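Purine nucleoside phosphorylase (Caulobacter vibrioides, PDB 1XFJ) probably acts as a purine nucleoside phosphorylase of the YfiH/LACC1 family, splitting inosine and methylthioadenosine with phosphate and also deaminating adenosine. Local coordinates at residues 70-75 / 108-113; 79-84 / 95-100. One frame throughout, in Å; residues are numbered along the deposited sequence.

Interaction 1. Residues 70-75 / 108-113; sequences LNVCYQ and GAMAAD
V72 turns CG1 anti to its backbone N (chi1 -177°), and M110, a selenomethionine, swings CG beside its own N (chi1 -59°), so that these two carbons meet 3.7 Å apart as the side chains cross at a slant. The M110 chain runs straight on to SE and then bends (chi3 -75°), which carries the methyl CE back over the 70-75 segment. There CE lies 3.5 Å from C73 O and also touches Q75 CG and V72 CG1, so the bent chain closes over the valine. The extended side chain of Q75 reaches across the backbone of A109 and M110, bringing its terminal amide close to the peptide between them. G108 presents only backbone, and its N donates a hydrogen bond of 3.0 Å to N71 O. One residue further on, the strands have already begun to splay, and a water bridges the two backbones, accepting from C73 N at 2.9 Å and donating to G108 O at 2.8 Å. L254 of strand 253-259 touches both V72 and M110, and R56 of helix 49-62 lies on V72. The arrangement is that of a short parallel edge strand, 70-72, peeling away from its neighbour 106-111 at the margin of a mixed beta sheet, with a water bridge continuing the pairing.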
loop_
_atom_site.group_PDB
_atom_site.type_symbol
_atom_site.label_atom_id
_atom_site.label_comp_id
_atom_site.label_asym_id
_atom_site.label_seq_id
_atom_site.Cartn_x
_atom_site.Cartn_y
_atom_site.Cartn_z
ATOM N N LEU A 70 -2.240 14.268 -7.006
ATOM C CA LEU A 70 -2.410 13.025 -6.266
ATOM C C LEU A 70 -3.436 12.122 -6.940
ATOM O O LEU A 70 -4.576 12.521 -7.178
ATOM C CB LEU A 70 -2.828 13.322 -4.824
ATOM C CG LEU A 70 -2.807 12.147 -3.842
ATOM C CD1 LEU A 70 -1.442 11.466 -3.859
ATOM C CD2 LEU A 70 -3.128 12.657 -2.444
ATOM N N ASN A 71 -3.014 10.900 -7.245
ATOM C CA ASN A 71 -3.870 9.925 -7.909
ATOM C C ASN A 71 -4.069 8.695 -7.021
ATOM O O ASN A 71 -3.148 7.899 -6.826
ATOM C CB ASN A 71 -3.235 9.504 -9.240
ATOM C CG ASN A 71 -3.064 10.668 -10.214
ATOM O OD1 ASN A 71 -3.893 10.878 -11.102
ATOM N ND2 ASN A 71 -1.987 11.426 -10.049
ATOM N N VAL A 72 -5.275 8.548 -6.481
ATOM C CA VAL A 72 -5.600 7.415 -5.623
ATOM C C VAL A 72 -6.936 6.829 -6.074
ATOM O O VAL A 72 -7.883 7.561 -6.349
ATOM C CB VAL A 72 -5.690 7.842 -4.145
ATOM C CG1 VAL A 72 -5.960 6.630 -3.264
ATOM C CG2 VAL A 72 -4.392 8.525 -3.726
ATOM N N CYS A 73 -7.004 5.506 -6.153
ATOM C CA CYS A 73 -8.215 4.821 -6.600
ATOM C C CYS A 73 -9.275 4.601 -5.540
ATOM O O CYS A 73 -9.065 4.839 -4.350
ATOM C CB CYS A 73 -7.876 3.431 -7.145
ATOM S SG CYS A 73 -6.799 3.361 -8.560
ATOM N N TYR A 74 -10.424 4.138 -6.022
ATOM C CA TYR A 74 -11.544 3.739 -5.187
ATOM C C TYR A 74 -11.108 2.281 -5.123
ATOM O O TYR A 74 -11.365 1.508 -6.043
ATOM C CB TYR A 74 -12.861 3.865 -5.957
ATOM C CG TYR A 74 -14.066 3.234 -5.284
ATOM C CD1 TYR A 74 -14.539 3.705 -4.058
ATOM C CD2 TYR A 74 -14.755 2.187 -5.898
ATOM C CE1 TYR A 74 -15.675 3.147 -3.461
ATOM C CE2 TYR A 74 -15.886 1.622 -5.311
ATOM C CZ TYR A 74 -16.342 2.105 -4.097
ATOM O OH TYR A 74 -17.466 1.542 -3.527
ATOM N N GLN A 75 -10.395 1.925 -4.061
ATOM C CA GLN A 75 -9.865 0.576 -3.920
ATOM C C GLN A 75 -10.929 -0.469 -3.604
ATOM O O GLN A 75 -11.744 -0.293 -2.699
ATOM C CB GLN A 75 -8.759 0.587 -2.863
ATOM C CG GLN A 75 -7.793 1.747 -3.067
ATOM C CD GLN A 75 -6.593 1.711 -2.141
ATOM O OE1 GLN A 75 -6.675 1.229 -1.008
ATOM N NE2 GLN A 75 -5.472 2.244 -2.613
ATOM N N GLY A 108 -0.580 6.850 -5.602
ATOM C CA GLY A 108 -0.798 6.502 -4.211
ATOM C C GLY A 108 -1.722 5.327 -3.965
ATOM O O GLY A 108 -2.569 4.995 -4.795
ATOM N N ALA A 109 -1.529 4.693 -2.812
ATOM C CA ALA A 109 -2.332 3.557 -2.378
ATOM C C ALA A 109 -2.658 3.781 -0.903
ATOM O O ALA A 109 -1.831 4.312 -0.157
ATOM C CB ALA A 109 -1.556 2.250 -2.551
HETATM N N MSE A 110 -3.859 3.383 -0.494
HETATM C CA MSE A 110 -4.306 3.543 0.889
HETATM C C MSE A 110 -4.365 2.205 1.610
HETATM O O MSE A 110 -4.650 1.176 0.999
HETATM C CB MSE A 110 -5.706 4.145 0.943
HETATM C CG MSE A 110 -5.877 5.485 0.288
HETATM SE SE MSE A 110 -7.721 6.001 0.481
HETATM C CE MSE A 110 -8.495 4.825 -0.848
ATOM N N ALA A 111 -4.129 2.228 2.918
ATOM C CA ALA A 111 -4.179 1.004 3.703
ATOM C C ALA A 111 -4.190 1.268 5.202
ATOM O O ALA A 111 -3.851 2.361 5.665
ATOM C CB ALA A 111 -3.000 0.110 3.341
ATOM N N ALA A 112 -4.591 0.246 5.947
ATOM C CA ALA A 112 -4.646 0.293 7.400
ATOM C C ALA A 112 -4.593 -1.162 7.848
ATOM O O ALA A 112 -5.495 -1.646 8.526
ATOM C CB ALA A 112 -5.940 0.955 7.865
ATOM N N ASP A 113 -3.521 -1.833 7.421
ATOM C CA ASP A 113 -3.220 -3.244 7.690
ATOM C C ASP A 113 -2.806 -3.936 6.391
ATOM O O ASP A 113 -1.867 -4.722 6.377
ATOM C CB ASP A 113 -4.416 -3.990 8.286
ATOM C CG ASP A 113 -4.491 -3.869 9.796
ATOM O OD1 ASP A 113 -3.595 -3.239 10.403
ATOM O OD2 ASP A 113 -5.451 -4.415 10.379
HETATM O O HOH W 1 -4.976 3.647 -5.125
#

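Interaction 2. Residues 79-84 / 95-100; sequences TIAIVA and GDAVVS
A81 and A97 face each other with their methyl groups on the same face of the sheet, CB to CB at 3.9 Å, and V99 follows them there, with V83 beside it. I82 and V98 point to the other face. At the far end A84 CB meets V98 CG1, again at 3.9 Å; that branch lies anti to the V98 backbone N (chi1 -179°), which directs it along the strand toward A84. I80 lays CB and CG2 against the backbone of G95, where no side chain intervenes and CG1 of I82 also approaches.

Between the two faces runs a parallel ladder. D96 N donates to I80 O at 2.9 Å, I82 N to A97 O, V99 N to I82 O at 2.8 Å, and A84 N to V99 O at 2.7 Å. CA-H...O contacts from V98 to I82 O and from V83 to V99 O flank the last two bonds. S100 extends the ladder with its side chain: OG donates to A84 O at 2.6 Å, with a C=O...OG angle of 178°, and T102 N also bonds to this OG. The carboxylate of D96 is held by S78 OG, H131 ND1 and the backbone N of I76 and H77.

Helix 141-151 covers the alanine face, S144 touching A81 and M149 touching V99, while C107 of strand 106-111 and N71 of strand 70-72 pack on V98. Strand 81-83 is the outermost strand of the six-stranded sheet, with strand 126-132 flanking 97-100 on its other side.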
loop_
_atom_site.group_PDB
_atom_site.type_symbol
_atom_site.label_atom_id
_atom_site.label_comp_id
_atom_site.label_asym_id
_atom_site.label_seq_id
_atom_site.Cartn_x
_atom_site.Cartn_y
_atom_site.Cartn_z
ATOM N N THR A 79 -7.220 -6.633 -8.776
ATOM C CA THR A 79 -5.884 -6.739 -9.348
ATOM C C THR A 79 -5.813 -5.725 -10.488
ATOM O O THR A 79 -4.931 -5.793 -11.346
ATOM C CB THR A 79 -5.614 -8.151 -9.917
ATOM O OG1 THR A 79 -6.526 -8.420 -10.990
ATOM C CG2 THR A 79 -5.788 -9.204 -8.828
ATOM N N ILE A 80 -6.755 -4.784 -10.488
ATOM C CA ILE A 80 -6.820 -3.749 -11.516
ATOM C C ILE A 80 -5.762 -2.662 -11.321
ATOM O O ILE A 80 -5.717 -1.994 -10.284
ATOM C CB ILE A 80 -8.210 -3.073 -11.540
ATOM C CG1 ILE A 80 -9.294 -4.117 -11.819
ATOM C CG2 ILE A 80 -8.238 -1.976 -12.596
ATOM C CD1 ILE A 80 -10.707 -3.571 -11.719
ATOM N N ALA A 81 -4.911 -2.498 -12.329
ATOM C CA ALA A 81 -3.856 -1.494 -12.299
ATOM C C ALA A 81 -4.197 -0.420 -13.319
ATOM O O ALA A 81 -4.282 -0.695 -14.520
ATOM C CB ALA A 81 -2.508 -2.131 -12.634
ATOM N N ILE A 82 -4.385 0.802 -12.831
ATOM C CA ILE A 82 -4.743 1.937 -13.673
ATOM C C ILE A 82 -3.545 2.833 -13.974
ATOM O O ILE A 82 -2.698 3.066 -13.112
ATOM C CB ILE A 82 -5.826 2.805 -12.985
ATOM C CG1 ILE A 82 -7.036 1.942 -12.617
ATOM C CG2 ILE A 82 -6.246 3.943 -13.903
ATOM C CD1 ILE A 82 -7.715 1.295 -13.797
ATOM N N VAL A 83 -3.480 3.333 -15.202
ATOM C CA VAL A 83 -2.401 4.224 -15.598
ATOM C C VAL A 83 -2.853 5.666 -15.401
ATOM O O VAL A 83 -3.966 6.035 -15.780
ATOM C CB VAL A 83 -2.013 4.022 -17.081
ATOM C CG1 VAL A 83 -1.078 5.133 -17.533
ATOM C CG2 VAL A 83 -1.336 2.671 -17.258
ATOM N N ALA A 84 -1.987 6.471 -14.796
ATOM C CA ALA A 84 -2.274 7.878 -14.554
ATOM C C ALA A 84 -1.234 8.735 -15.268
ATOM O O ALA A 84 -0.059 8.711 -14.913
ATOM C CB ALA A 84 -2.248 8.170 -13.054
ATOM N N GLY A 95 -9.980 0.615 -8.794
ATOM C CA GLY A 95 -8.704 -0.038 -9.028
ATOM C C GLY A 95 -7.912 -0.195 -7.747
ATOM O O GLY A 95 -8.303 0.324 -6.701
ATOM N N ASP A 96 -6.792 -0.907 -7.818
ATOM C CA ASP A 96 -5.980 -1.113 -6.632
ATOM C C ASP A 96 -4.490 -0.927 -6.872
ATOM O O ASP A 96 -3.655 -1.424 -6.115
ATOM C CB ASP A 96 -6.283 -2.488 -6.044
ATOM C CG ASP A 96 -7.650 -2.537 -5.397
ATOM O OD1 ASP A 96 -7.738 -2.298 -4.173
ATOM O OD2 ASP A 96 -8.640 -2.789 -6.121
ATOM N N ALA A 97 -4.171 -0.194 -7.933
ATOM C CA ALA A 97 -2.789 0.116 -8.273
ATOM C C ALA A 97 -2.787 1.313 -9.214
ATOM O O ALA A 97 -3.629 1.410 -10.106
ATOM C CB ALA A 97 -2.119 -1.082 -8.938
ATOM N N VAL A 98 -1.850 2.230 -8.997
ATOM C CA VAL A 98 -1.734 3.415 -9.838
ATOM C C VAL A 98 -0.338 3.418 -10.448
ATOM O O VAL A 98 0.662 3.415 -9.731
ATOM C CB VAL A 98 -1.961 4.704 -9.019
ATOM C CG1 VAL A 98 -1.865 5.926 -9.927
ATOM C CG2 VAL A 98 -3.330 4.655 -8.352
ATOM N N VAL A 99 -0.282 3.414 -11.778
ATOM C CA VAL A 99 0.984 3.377 -12.505
ATOM C C VAL A 99 1.175 4.626 -13.353
ATOM O O VAL A 99 0.219 5.144 -13.917
ATOM C CB VAL A 99 1.021 2.141 -13.431
ATOM C CG1 VAL A 99 2.351 2.054 -14.146
ATOM C CG2 VAL A 99 0.757 0.881 -12.617
ATOM N N SER A 100 2.411 5.103 -13.459
ATOM C CA SER A 100 2.665 6.296 -14.254
ATOM C C SER A 100 4.097 6.441 -14.748
ATOM O O SER A 100 5.042 5.957 -14.125
ATOM C CB SER A 100 2.283 7.547 -13.456
ATOM O OG SER A 100 2.463 8.723 -14.235
#

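In the fold
Both contacts are largely buried parallel pairings at sheet edges, but they belong to different sheets: interaction 1 joins strands 70-72 and 106-111 of the five-stranded sheet, and interaction 2 joins 81-83 and 97-100 of the six-stranded one. Both strands of interaction 2 lie in the chain between the two segments of interaction 1, and the centres of the contacts lie about 10 Å apart. They meet where C73 and Q75 pack on G95 and D96, and where Y74 O probably accepts a hydrogen bond from G95 N. Interaction 1, nearer the chain's centre, relies on long side chains and a water; interaction 2 relies on a regular backbone ladder and short alanine and branched aliphatic side chains.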